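Local atomic coordinates of uncharacterized protein (PDB entry 4XG0), a protein that probably acts as a kinase of the DUF1537 family, phosphorylating acid sugars in catabolic pathways, with a sugar-binding N-terminal and a nucleotide-binding C-terminal domain. Residues A[43-48]-A[241-246]; A[90-95]-A[124-129]; A[147-152]-A[209-214]; A[258-263]-A[318-323]. One frame throughout, in Å; residues are numbered along the deposited sequence.

Contacts 1, 2 and 3 lie in the sugar-binding N-terminal part of the chain and contact 4 in the nucleotide-binding C-terminal part, its centre about 48 Å from that of contact 2. Contacts 1 and 2 are alike in kind: each sets two nearly parallel helices against each other through alanines, with no hydrogen bond between the segments. Contact 1 is buried near the middle of the chain, contact 2 only partly buried. Contact 3 is mainly polar, a carboxylate and a backbone bridge joining a hairpin to the large parallel sheet; it touches contact 2 where Arg-127 packs on Val-209. Contact 4 joins two adjacent strands of a second, mixed sheet, a backbone ladder wrapped in aliphatic side chains.

Contact 1: A[43-48]-A[241-246]; sequences VQFVRA and GLAAPL
The first torsions of Gln-44 (chi1 -65°) and Phe-45 (chi1 -73°) set each side chain beside its own backbone nitrogen, and from there the two meet helix 240-252 at different heights. Gln-44 starts straight toward its partner and bends at chi2. Its CB rests against Ala-243 CB at 4.0 Å, and the amide curls over Ala-244, with OE1 3.6 Å from Ala-244 CB. A flexible chain with a polar end suits this partly exposed position, where a bound sulfate ion, probably from the crystallisation liquor, lies about 4 Å from the Gln-44 side chain. Phe-45 instead sends its ring inward. CE1 lies 3.7 Å from Ala-243 O and CZ lies 4.3 Å from Leu-246 CB, both approached obliquely. No hydrogen bond crosses, and the two segments meet through van der Waals contact. The small methyls of Ala-243 and Ala-244 let the backbones come close: the axes pass at 8.4 Å, inclined by only 25°, and the CA atoms of Gln-44 and Ala-244 are 5.2 Å apart. The second helix is kinked at Pro-245, whose nitrogen carries no hydrogen for the preceding turn. Tyr-108 of strand 106-110 touches Phe-45, Ala-243 and Leu-246, while Ala-247 and Trp-250 of helix 240-252 also meet Phe-45. Pro-245 and Leu-246 pack against helix 217-230, and Phe-45 touches Thr-52 of strand 52-54.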
loop_
_atom_site.group_PDB
_atom_site.type_symbol
_atom_site.label_atom_id
_atom_site.label_comp_id
_atom_site.label_asym_id
_atom_site.label_seq_id
_atom_site.Cartn_x
_atom_site.Cartn_y
_atom_site.Cartn_z
ATOM N N VAL A 43 -8.600 7.337 -8.387
ATOM C CA VAL A 43 -7.277 7.789 -8.887
ATOM C C VAL A 43 -6.165 7.358 -7.929
ATOM O O VAL A 43 -5.052 7.085 -8.325
ATOM C CB VAL A 43 -7.257 9.290 -9.161
ATOM C CG1 VAL A 43 -5.836 9.733 -9.663
ATOM C CG2 VAL A 43 -8.251 9.601 -10.252
ATOM N N GLN A 44 -6.500 7.236 -6.644
ATOM C CA GLN A 44 -5.504 6.721 -5.714
ATOM C C GLN A 44 -5.074 5.321 -6.003
ATOM O O GLN A 44 -3.923 4.983 -5.789
ATOM C CB GLN A 44 -5.967 6.897 -4.277
ATOM C CG GLN A 44 -6.080 8.350 -3.919
ATOM C CD GLN A 44 -4.755 9.131 -4.169
ATOM O OE1 GLN A 44 -3.680 8.702 -3.776
ATOM N NE2 GLN A 44 -4.852 10.255 -4.836
ATOM N N PHE A 45 -6.002 4.473 -6.482
ATOM C CA PHE A 45 -5.610 3.143 -6.911
ATOM C C PHE A 45 -4.789 3.152 -8.169
ATOM O O PHE A 45 -3.835 2.399 -8.256
ATOM C CB PHE A 45 -6.821 2.201 -6.994
ATOM C CG PHE A 45 -7.332 1.803 -5.652
ATOM C CD1 PHE A 45 -7.983 2.697 -4.853
ATOM C CD2 PHE A 45 -7.075 0.527 -5.177
ATOM C CE1 PHE A 45 -8.438 2.309 -3.608
ATOM C CE2 PHE A 45 -7.529 0.148 -3.913
ATOM C CZ PHE A 45 -8.171 1.029 -3.153
ATOM N N VAL A 46 -5.130 4.008 -9.131
ATOM C CA VAL A 46 -4.324 4.165 -10.332
ATOM C C VAL A 46 -2.885 4.557 -9.986
ATOM O O VAL A 46 -1.905 4.079 -10.610
ATOM C CB VAL A 46 -4.903 5.262 -11.200
ATOM C CG1 VAL A 46 -3.907 5.646 -12.308
ATOM C CG2 VAL A 46 -6.231 4.839 -11.789
ATOM N N ARG A 47 -2.754 5.435 -8.996
ATOM C CA ARG A 47 -1.456 5.990 -8.600
ATOM C C ARG A 47 -0.585 4.952 -7.917
ATOM O O ARG A 47 0.657 5.067 -7.922
ATOM C CB ARG A 47 -1.621 7.295 -7.777
ATOM C CG ARG A 47 -2.163 8.374 -8.613
ATOM C CD ARG A 47 -2.291 9.697 -7.911
ATOM N NE ARG A 47 -2.202 10.780 -8.889
ATOM C CZ ARG A 47 -2.494 12.054 -8.633
ATOM N NH1 ARG A 47 -2.376 12.960 -9.601
ATOM N NH2 ARG A 47 -2.904 12.417 -7.420
ATOM N N ALA A 48 -1.185 3.859 -7.458
ATOM C CA ALA A 48 -0.454 2.717 -6.884
ATOM C C ALA A 48 -0.238 1.541 -7.868
ATOM O O ALA A 48 0.210 0.438 -7.502
ATOM C CB ALA A 48 -1.146 2.282 -5.637
ATOM N N GLY A 241 -9.074 9.217 3.079
ATOM C CA GLY A 241 -7.889 8.994 3.874
ATOM C C GLY A 241 -7.379 7.584 3.783
ATOM O O GLY A 241 -6.204 7.353 3.829
ATOM N N LEU A 242 -8.304 6.636 3.619
ATOM C CA LEU A 242 -7.957 5.221 3.605
ATOM C C LEU A 242 -7.590 4.711 2.205
ATOM O O LEU A 242 -7.015 3.632 2.056
ATOM C CB LEU A 242 -9.097 4.395 4.142
ATOM C CG LEU A 242 -8.790 3.847 5.529
ATOM C CD1 LEU A 242 -10.021 3.193 6.093
ATOM C CD2 LEU A 242 -7.660 2.875 5.597
ATOM N N ALA A 243 -7.896 5.497 1.185
ATOM C CA ALA A 243 -7.748 5.020 -0.200
ATOM C C ALA A 243 -6.351 4.606 -0.620
ATOM O O ALA A 243 -6.123 3.449 -1.000
ATOM C CB ALA A 243 -8.338 6.034 -1.177
ATOM N N ALA A 244 -5.384 5.509 -0.583
ATOM C CA ALA A 244 -4.039 5.149 -1.008
ATOM C C ALA A 244 -3.409 4.073 -0.089
ATOM O O ALA A 244 -2.791 3.131 -0.553
ATOM C CB ALA A 244 -3.196 6.366 -1.098
ATOM N N PRO A 245 -3.577 4.196 1.237
ATOM C CA PRO A 245 -3.065 3.140 2.109
ATOM C C PRO A 245 -3.596 1.754 1.727
ATOM O O PRO A 245 -2.814 0.814 1.718
ATOM C CB PRO A 245 -3.580 3.578 3.509
ATOM C CG PRO A 245 -3.612 5.058 3.384
ATOM C CD PRO A 245 -4.093 5.350 1.994
ATOM N N LEU A 246 -4.865 1.645 1.371
ATOM C CA LEU A 246 -5.434 0.360 1.011
ATOM C C LEU A 246 -4.910 -0.085 -0.348
ATOM O O LEU A 246 -4.566 -1.256 -0.524
ATOM C CB LEU A 246 -6.953 0.422 0.978
ATOM C CG LEU A 246 -7.614 0.499 2.337
ATOM C CD1 LEU A 246 -9.118 0.877 2.209
ATOM C CD2 LEU A 246 -7.392 -0.855 3.110
#

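Contact 2: A[90-95]-A[124-129]; sequences AVVRGE and DAARLA
Arg-93 and Ala-125 mark the closest backbone approach of two helices running almost side by side in the same direction: their CA atoms are 5.3 Å apart, the axes come within 8.2 Å, and the directions differ by 23°. Small residues make so close a spacing possible, and segment 124-129 supplies Ala-125, Ala-126 and Ala-129. Val-92 makes the main side-chain contact from helix 85-101. With chi1 at 166°, its CG1 is anti to the backbone nitrogen and juts toward the neighbour, 3.8 Å from Ala-126 CB and 4.5 Å from Ala-125 CB. A beta-branched residue gives this buried spot a short, stiff projection. Arg-93 takes part mainly through its stem: CB lies 4.3 Å from Ala-125 CB, whereas the guanidinium folds back along its own helix, with Ala-90 N above one face, near its rim. The Ala-129 methyl sits 4.0 Å from Arg-93 O, resting against a helix carbonyl in van der Waals contact. No hydrogen bond joins the segments. Val-96, one turn beyond Val-92, extends the seam to Ala-126 and Ala-129. Such neighbouring, nearly parallel helices are characteristic of consecutive beta-alpha-beta crossovers. Helix 85-101 leads from strand 73-77 to strand 106-110, and helix 119-130 from there to strand 135-139, in the layered alpha/beta architecture around the eight-stranded parallel sheet.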
loop_
_atom_site.group_PDB
_atom_site.type_symbol
_atom_site.label_atom_id
_atom_site.label_comp_id
_atom_site.label_asym_id
_atom_site.label_seq_id
_atom_site.Cartn_x
_atom_site.Cartn_y
_atom_site.Cartn_z
ATOM N N ALA A 90 -30.886 0.020 -0.480
ATOM C CA ALA A 90 -31.244 -0.768 -1.649
ATOM C C ALA A 90 -30.164 -0.727 -2.736
ATOM O O ALA A 90 -29.716 -1.765 -3.224
ATOM C CB ALA A 90 -32.570 -0.291 -2.219
ATOM N N VAL A 91 -29.789 0.474 -3.146
ATOM C CA VAL A 91 -28.806 0.618 -4.217
ATOM C C VAL A 91 -27.466 -0.001 -3.807
ATOM O O VAL A 91 -26.819 -0.675 -4.609
ATOM C CB VAL A 91 -28.650 2.092 -4.652
ATOM C CG1 VAL A 91 -28.258 2.979 -3.474
ATOM C CG2 VAL A 91 -27.609 2.212 -5.776
ATOM N N VAL A 92 -27.069 0.205 -2.554
ATOM C CA VAL A 92 -25.781 -0.292 -2.039
ATOM C C VAL A 92 -25.712 -1.838 -2.028
ATOM O O VAL A 92 -24.736 -2.416 -2.456
ATOM C CB VAL A 92 -25.493 0.291 -0.638
ATOM C CG1 VAL A 92 -24.369 -0.430 0.070
ATOM C CG2 VAL A 92 -25.258 1.783 -0.702
ATOM N N ARG A 93 -26.765 -2.519 -1.589
ATOM C CA ARG A 93 -26.735 -3.990 -1.536
ATOM C C ARG A 93 -26.656 -4.607 -2.933
ATOM O O ARG A 93 -26.067 -5.691 -3.149
ATOM C CB ARG A 93 -27.999 -4.526 -0.826
ATOM C CG ARG A 93 -29.237 -4.611 -1.700
ATOM C CD ARG A 93 -30.389 -5.258 -0.921
ATOM N NE ARG A 93 -30.576 -4.597 0.370
ATOM C CZ ARG A 93 -31.561 -3.748 0.664
ATOM N NH1 ARG A 93 -31.617 -3.206 1.874
ATOM N NH2 ARG A 93 -32.490 -3.437 -0.231
ATOM N N GLY A 94 -27.263 -3.914 -3.888
ATOM C CA GLY A 94 -27.301 -4.380 -5.256
ATOM C C GLY A 94 -25.960 -4.260 -5.943
ATOM O O GLY A 94 -25.627 -5.097 -6.767
ATOM N N GLU A 95 -25.216 -3.224 -5.608
ATOM C CA GLU A 95 -23.904 -3.034 -6.239
ATOM C C GLU A 95 -22.915 -4.007 -5.599
ATOM O O GLU A 95 -22.083 -4.619 -6.291
ATOM C CB GLU A 95 -23.426 -1.581 -6.100
ATOM C CG GLU A 95 -24.335 -0.547 -6.777
ATOM C CD GLU A 95 -24.370 -0.691 -8.288
ATOM O OE1 GLU A 95 -23.283 -0.758 -8.871
ATOM O OE2 GLU A 95 -25.473 -0.753 -8.882
ATOM N N ASP A 124 -24.485 -1.491 7.057
ATOM C CA ASP A 124 -25.077 -2.798 7.271
ATOM C C ASP A 124 -25.425 -3.534 5.981
ATOM O O ASP A 124 -25.177 -4.723 5.861
ATOM C CB ASP A 124 -26.328 -2.663 8.142
ATOM C CG ASP A 124 -25.989 -2.359 9.582
ATOM O OD1 ASP A 124 -24.844 -2.665 9.996
ATOM O OD2 ASP A 124 -26.869 -1.821 10.293
ATOM N N ALA A 125 -25.995 -2.829 5.013
ATOM C CA ALA A 125 -26.393 -3.456 3.765
ATOM C C ALA A 125 -25.163 -3.962 3.014
ATOM O O ALA A 125 -25.171 -5.040 2.443
ATOM C CB ALA A 125 -27.173 -2.477 2.902
ATOM N N ALA A 126 -24.089 -3.188 3.059
ATOM C CA ALA A 126 -22.884 -3.566 2.321
ATOM C C ALA A 126 -22.233 -4.782 2.973
ATOM O O ALA A 126 -21.843 -5.721 2.301
ATOM C CB ALA A 126 -21.908 -2.404 2.270
ATOM N N ARG A 127 -22.126 -4.771 4.288
ATOM C CA ARG A 127 -21.402 -5.823 4.985
ATOM C C ARG A 127 -22.118 -7.161 4.883
ATOM O O ARG A 127 -21.497 -8.220 4.748
ATOM C CB ARG A 127 -21.258 -5.451 6.452
ATOM C CG ARG A 127 -20.429 -6.444 7.198
ATOM C CD ARG A 127 -20.416 -6.132 8.665
ATOM N NE ARG A 127 -21.745 -5.793 9.141
ATOM C CZ ARG A 127 -22.734 -6.670 9.246
ATOM N NH1 ARG A 127 -22.536 -7.932 8.877
ATOM N NH2 ARG A 127 -23.919 -6.281 9.703
ATOM N N LEU A 128 -23.434 -7.108 4.977
ATOM C CA LEU A 128 -24.233 -8.325 4.887
ATOM C C LEU A 128 -24.140 -8.913 3.477
ATOM O O LEU A 128 -24.079 -10.130 3.298
ATOM C CB LEU A 128 -25.684 -8.019 5.224
ATOM C CG LEU A 128 -25.958 -7.728 6.697
ATOM C CD1 LEU A 128 -27.422 -7.354 6.878
ATOM C CD2 LEU A 128 -25.600 -8.936 7.548
ATOM N N ALA A 129 -24.118 -8.034 2.481
ATOM C CA ALA A 129 -24.079 -8.464 1.093
ATOM C C ALA A 129 -22.714 -9.050 0.763
ATOM O O ALA A 129 -22.595 -9.894 -0.136
ATOM C CB ALA A 129 -24.404 -7.309 0.166
#

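Contact 3: A[147-152]-A[209-214]; sequences RTVRQG and VVVVDA
A tight beta-hairpin turn held by an aspartate is the centre of this contact: Asp-213 grips the backbone where strand 147-150 turns into strand 153-156. Gln-151 and Gly-152, both with positive phi, occupy the two central positions of a type I' turn, and the left-handed backbone at Gly-152 (phi 84°) is easiest for a residue without a side chain. Their amides converge on one carboxylate. Gln-151 N donates to Asp-213 OD2 at 2.7 Å, on its syn side but somewhat out of plane, and Gly-152 N reaches the syn lone pair of Asp-213 OD1 at 2.8 Å. A short, two-pronged acid is well suited to binding adjacent amides at once. Beside it, Val-149 and Ala-214 form a single antiparallel bridge: Val-149 N to Ala-214 O and Ala-214 N to Val-149 O are both 3.0 Å, the former bond nearly straight at 167°. Aliphatic groups meet alongside. With CG1 of Val-149 anti to its backbone nitrogen (chi1 173°), that methyl faces Val-211 CG1, which lies 4.1 Å from both Val-149 CG1 and Gly-152 CA. Val-212 O is buried here without a polar partner. On the hairpin itself, Arg-150 NE donates to Thr-148 OG1 at 2.9 Å, in the guanidinium plane, tying alternate residues together. The backbone of Thr-148 is hydrogen-bonded to Tyr-155 of strand 153-156. Strand 209-212 is hydrogen-bonded to strand 135-139 through Val-210 and linked to strand 186-188 through Val-211; Ala-214 and Val-212 pack on helix 217-230, and Val-211 on helix 179-183.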
loop_
_atom_site.group_PDB
_atom_site.type_symbol
_atom_site.label_atom_id
_atom_site.label_comp_id
_atom_site.label_asym_id
_atom_site.label_seq_id
_atom_site.Cartn_x
_atom_site.Cartn_y
_atom_site.Cartn_z
ATOM N N ARG A 147 -9.709 15.793 9.145
ATOM C CA ARG A 147 -10.688 14.917 9.785
ATOM C C ARG A 147 -9.968 13.793 10.501
ATOM O O ARG A 147 -9.082 13.156 9.941
ATOM C CB ARG A 147 -11.664 14.368 8.771
ATOM C CG ARG A 147 -12.656 15.378 8.232
ATOM C CD ARG A 147 -12.137 16.045 6.981
ATOM N NE ARG A 147 -13.183 16.834 6.349
ATOM C CZ ARG A 147 -13.280 18.164 6.401
ATOM N NH1 ARG A 147 -14.309 18.764 5.820
ATOM N NH2 ARG A 147 -12.360 18.906 7.015
ATOM N N THR A 148 -10.325 13.573 11.750
ATOM C CA THR A 148 -9.703 12.542 12.555
ATOM C C THR A 148 -10.818 11.830 13.305
ATOM O O THR A 148 -11.925 12.338 13.377
ATOM C CB THR A 148 -8.676 13.114 13.523
ATOM O OG1 THR A 148 -9.282 14.090 14.409
ATOM C CG2 THR A 148 -7.541 13.775 12.747
ATOM N N VAL A 149 -10.511 10.640 13.813
ATOM C CA VAL A 149 -11.441 9.878 14.637
ATOM C C VAL A 149 -10.785 9.715 16.003
ATOM O O VAL A 149 -9.684 9.117 16.134
ATOM C CB VAL A 149 -11.793 8.511 14.011
ATOM C CG1 VAL A 149 -12.621 7.680 14.981
ATOM C CG2 VAL A 149 -12.554 8.712 12.680
ATOM N N ARG A 150 -11.447 10.286 17.008
ATOM C CA ARG A 150 -10.929 10.387 18.376
ATOM C C ARG A 150 -11.897 9.772 19.381
ATOM O O ARG A 150 -12.981 10.302 19.592
ATOM C CB ARG A 150 -10.717 11.850 18.743
ATOM C CG ARG A 150 -9.785 12.562 17.783
ATOM C CD ARG A 150 -9.384 13.930 18.322
ATOM N NE ARG A 150 -8.842 14.748 17.247
ATOM C CZ ARG A 150 -8.273 15.943 17.408
ATOM N NH1 ARG A 150 -7.808 16.581 16.337
ATOM N NH2 ARG A 150 -8.184 16.505 18.613
ATOM N N GLN A 151 -11.476 8.673 20.008
ATOM C CA GLN A 151 -12.353 7.881 20.866
ATOM C C GLN A 151 -13.705 7.658 20.150
ATOM O O GLN A 151 -14.796 7.735 20.768
ATOM C CB GLN A 151 -12.517 8.550 22.243
ATOM C CG GLN A 151 -11.163 8.694 22.954
ATOM C CD GLN A 151 -11.274 8.960 24.435
ATOM O OE1 GLN A 151 -11.790 9.986 24.858
ATOM N NE2 GLN A 151 -10.773 8.038 25.226
ATOM N N GLY A 152 -13.591 7.385 18.855
ATOM C CA GLY A 152 -14.720 7.050 18.002
ATOM C C GLY A 152 -15.477 8.236 17.442
ATOM O O GLY A 152 -16.421 8.037 16.660
ATOM N N VAL A 209 -18.804 -5.132 13.400
ATOM C CA VAL A 209 -18.673 -3.744 13.001
ATOM C C VAL A 209 -17.860 -3.055 14.076
ATOM O O VAL A 209 -18.160 -3.193 15.259
ATOM C CB VAL A 209 -20.043 -3.061 12.860
ATOM C CG1 VAL A 209 -19.870 -1.620 12.500
ATOM C CG2 VAL A 209 -20.897 -3.758 11.839
ATOM N N VAL A 210 -16.819 -2.337 13.685
ATOM C CA VAL A 210 -15.984 -1.649 14.657
ATOM C C VAL A 210 -15.419 -0.371 14.082
ATOM O O VAL A 210 -15.039 -0.311 12.904
ATOM C CB VAL A 210 -14.826 -2.543 15.190
ATOM C CG1 VAL A 210 -13.905 -3.001 14.044
ATOM C CG2 VAL A 210 -14.024 -1.827 16.282
ATOM N N VAL A 211 -15.393 0.650 14.931
ATOM C CA VAL A 211 -14.799 1.943 14.614
ATOM C C VAL A 211 -13.370 1.992 15.157
ATOM O O VAL A 211 -13.127 1.652 16.308
ATOM C CB VAL A 211 -15.652 3.088 15.239
ATOM C CG1 VAL A 211 -15.075 4.438 14.903
ATOM C CG2 VAL A 211 -17.071 3.012 14.733
ATOM N N VAL A 212 -12.433 2.408 14.314
ATOM C CA VAL A 212 -11.030 2.536 14.702
ATOM C C VAL A 212 -10.556 3.988 14.614
ATOM O O VAL A 212 -10.819 4.714 13.661
ATOM C CB VAL A 212 -10.118 1.616 13.834
ATOM C CG1 VAL A 212 -8.656 1.752 14.274
ATOM C CG2 VAL A 212 -10.607 0.167 13.909
ATOM N N ASP A 213 -9.898 4.436 15.673
ATOM C CA ASP A 213 -9.411 5.777 15.754
ATOM C C ASP A 213 -8.296 5.965 14.748
ATOM O O ASP A 213 -7.601 5.010 14.360
ATOM C CB ASP A 213 -8.848 6.041 17.158
ATOM C CG ASP A 213 -9.860 6.584 18.115
ATOM O OD1 ASP A 213 -11.085 6.441 17.887
ATOM O OD2 ASP A 213 -9.405 7.160 19.144
ATOM N N ALA A 214 -8.121 7.212 14.361
ATOM C CA ALA A 214 -6.924 7.609 13.616
ATOM C C ALA A 214 -6.752 9.107 13.740
ATOM O O ALA A 214 -7.668 9.868 13.409
ATOM C CB ALA A 214 -7.075 7.235 12.155
#

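Contact 4: A[258-263]-A[318-323]; sequences PVLVVV and LMLLAP
Two parallel strands fit together here like toothed rails, and Leu-260 is one such tooth. Its CD1 drops between two bumps of the other strand, Leu-318 CB at 3.9 Å and Leu-320 CG at 4.0 Å, which stand two residues apart on the same face. Next along that face, Val-262 CG2 meets Leu-320 CD1 at 4.2 Å. The row is closed at its start by Pro-258, whose CG packs across Leu-318 CD1 at 3.6 Å; the rigid ring suits the point where the chain enters the strand. Leu-318 buries the most surface against the partner segment. The opposite face carries Val-261, Val-263, Met-319 and Leu-321. With Met-319 CG anti to the backbone nitrogen (chi1 -176°) and chi2 extended, its SD comes 4.0 Å from Val-263 CG2; the bend at chi3 then turns the methyl CE, and the chain end leads away from the partner strand. Val-263 sits over the hollow between Met-319 and Leu-321, whose CD1 runs alongside Val-263 CB at 3.8 Å, pointing the same way. Beta-branched valines suit the extended backbone, and the longer leucine and methionine chains reach them across the strands. The backbone ladder is regular: Val-261 and Val-263 each use both N and O toward the partner strand, ending at Ala-322 N to Val-263 O, 2.8 Å. Strand 259-263 sits between 317-321 and 354-358 in the mixed sheet. Helix 334-349 covers the Leu-260, Val-262 and Leu-320 face; helix 268-279 covers Val-261, Met-319 and Leu-321, with helix 412-421 meeting Val-263 and Val-259.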
loop_
_atom_site.group_PDB
_atom_site.type_symbol
_atom_site.label_atom_id
_atom_site.label_comp_id
_atom_site.label_asym_id
_atom_site.label_seq_id
_atom_site.Cartn_x
_atom_site.Cartn_y
_atom_site.Cartn_z
ATOM N N PRO A 258 11.812 -11.342 -1.503
ATOM C CA PRO A 258 12.363 -10.165 -0.840
ATOM C C PRO A 258 12.751 -9.103 -1.838
ATOM O O PRO A 258 13.008 -9.404 -2.995
ATOM C CB PRO A 258 13.611 -10.722 -0.172
ATOM C CG PRO A 258 14.086 -11.736 -1.131
ATOM C CD PRO A 258 12.827 -12.394 -1.654
ATOM N N VAL A 259 12.757 -7.858 -1.396
ATOM C CA VAL A 259 13.428 -6.800 -2.110
ATOM C C VAL A 259 14.906 -6.899 -1.789
ATOM O O VAL A 259 15.298 -6.995 -0.622
ATOM C CB VAL A 259 12.889 -5.392 -1.694
ATOM C CG1 VAL A 259 13.779 -4.330 -2.275
ATOM C CG2 VAL A 259 11.503 -5.199 -2.203
ATOM N N LEU A 260 15.739 -6.913 -2.825
ATOM C CA LEU A 260 17.173 -6.943 -2.661
ATOM C C LEU A 260 17.733 -5.520 -2.771
ATOM O O LEU A 260 17.496 -4.850 -3.759
ATOM C CB LEU A 260 17.786 -7.803 -3.783
ATOM C CG LEU A 260 19.294 -7.944 -3.724
ATOM C CD1 LEU A 260 19.732 -8.594 -2.415
ATOM C CD2 LEU A 260 19.779 -8.770 -4.912
ATOM N N VAL A 261 18.473 -5.069 -1.759
ATOM C CA VAL A 261 19.088 -3.757 -1.760
ATOM C C VAL A 261 20.618 -3.854 -1.824
ATOM O O VAL A 261 21.236 -4.532 -1.012
ATOM C CB VAL A 261 18.662 -2.975 -0.514
ATOM C CG1 VAL A 261 19.246 -1.577 -0.525
ATOM C CG2 VAL A 261 17.160 -2.970 -0.407
ATOM N N VAL A 262 21.222 -3.182 -2.817
ATOM C CA VAL A 262 22.638 -3.281 -3.050
ATOM C C VAL A 262 23.217 -1.897 -2.829
ATOM O O VAL A 262 22.810 -0.916 -3.482
ATOM C CB VAL A 262 22.946 -3.777 -4.466
ATOM C CG1 VAL A 262 24.425 -3.897 -4.637
ATOM C CG2 VAL A 262 22.263 -5.105 -4.686
ATOM N N VAL A 263 24.119 -1.820 -1.863
ATOM C CA VAL A 263 24.724 -0.556 -1.468
ATOM C C VAL A 263 26.215 -0.621 -1.679
ATOM O O VAL A 263 26.924 -1.277 -0.924
ATOM C CB VAL A 263 24.455 -0.240 0.022
ATOM C CG1 VAL A 263 24.991 1.143 0.400
ATOM C CG2 VAL A 263 22.984 -0.365 0.310
ATOM N N LEU A 318 16.575 -8.030 1.745
ATOM C CA LEU A 318 17.957 -8.483 1.899
ATOM C C LEU A 318 18.858 -7.327 1.472
ATOM O O LEU A 318 18.528 -6.643 0.511
ATOM C CB LEU A 318 18.215 -9.692 1.001
ATOM C CG LEU A 318 17.322 -10.915 1.252
ATOM C CD1 LEU A 318 17.479 -11.935 0.149
ATOM C CD2 LEU A 318 17.649 -11.523 2.575
ATOM N N MET A 319 19.964 -7.096 2.173
ATOM C CA MET A 319 20.901 -6.042 1.794
ATOM C C MET A 319 22.319 -6.566 1.611
ATOM O O MET A 319 22.823 -7.294 2.455
ATOM C CB MET A 319 20.901 -4.890 2.808
ATOM C CG MET A 319 21.788 -3.725 2.416
ATOM S SD MET A 319 21.577 -2.297 3.523
ATOM C CE MET A 319 22.300 -2.975 5.009
ATOM N N LEU A 320 22.938 -6.216 0.481
ATOM C CA LEU A 320 24.371 -6.422 0.277
ATOM C C LEU A 320 25.091 -5.095 0.441
ATOM O O LEU A 320 24.824 -4.137 -0.290
ATOM C CB LEU A 320 24.660 -6.994 -1.110
ATOM C CG LEU A 320 23.649 -8.007 -1.622
ATOM C CD1 LEU A 320 24.084 -8.527 -3.001
ATOM C CD2 LEU A 320 23.514 -9.168 -0.666
ATOM N N LEU A 321 25.986 -5.044 1.417
ATOM C CA LEU A 321 26.700 -3.831 1.771
ATOM C C LEU A 321 28.187 -3.899 1.376
ATOM O O LEU A 321 28.927 -4.762 1.851
ATOM C CB LEU A 321 26.563 -3.605 3.275
ATOM C CG LEU A 321 27.161 -2.301 3.826
ATOM C CD1 LEU A 321 26.579 -1.111 3.067
ATOM C CD2 LEU A 321 26.907 -2.202 5.333
ATOM N N ALA A 322 28.624 -2.972 0.524
ATOM C CA ALA A 322 30.009 -2.954 0.054
ATOM C C ALA A 322 30.957 -2.531 1.146
ATOM O O ALA A 322 30.653 -1.621 1.889
ATOM C CB ALA A 322 30.156 -2.002 -1.107
ATOM N N PRO A 323 32.120 -3.184 1.244
ATOM C CA PRO A 323 33.184 -2.562 2.037
ATOM C C PRO A 323 33.932 -1.525 1.188
ATOM O O PRO A 323 33.870 -1.545 -0.050
ATOM C CB PRO A 323 34.078 -3.745 2.381
ATOM C CG PRO A 323 33.931 -4.659 1.260
ATOM C CD PRO A 323 32.510 -4.524 0.765
#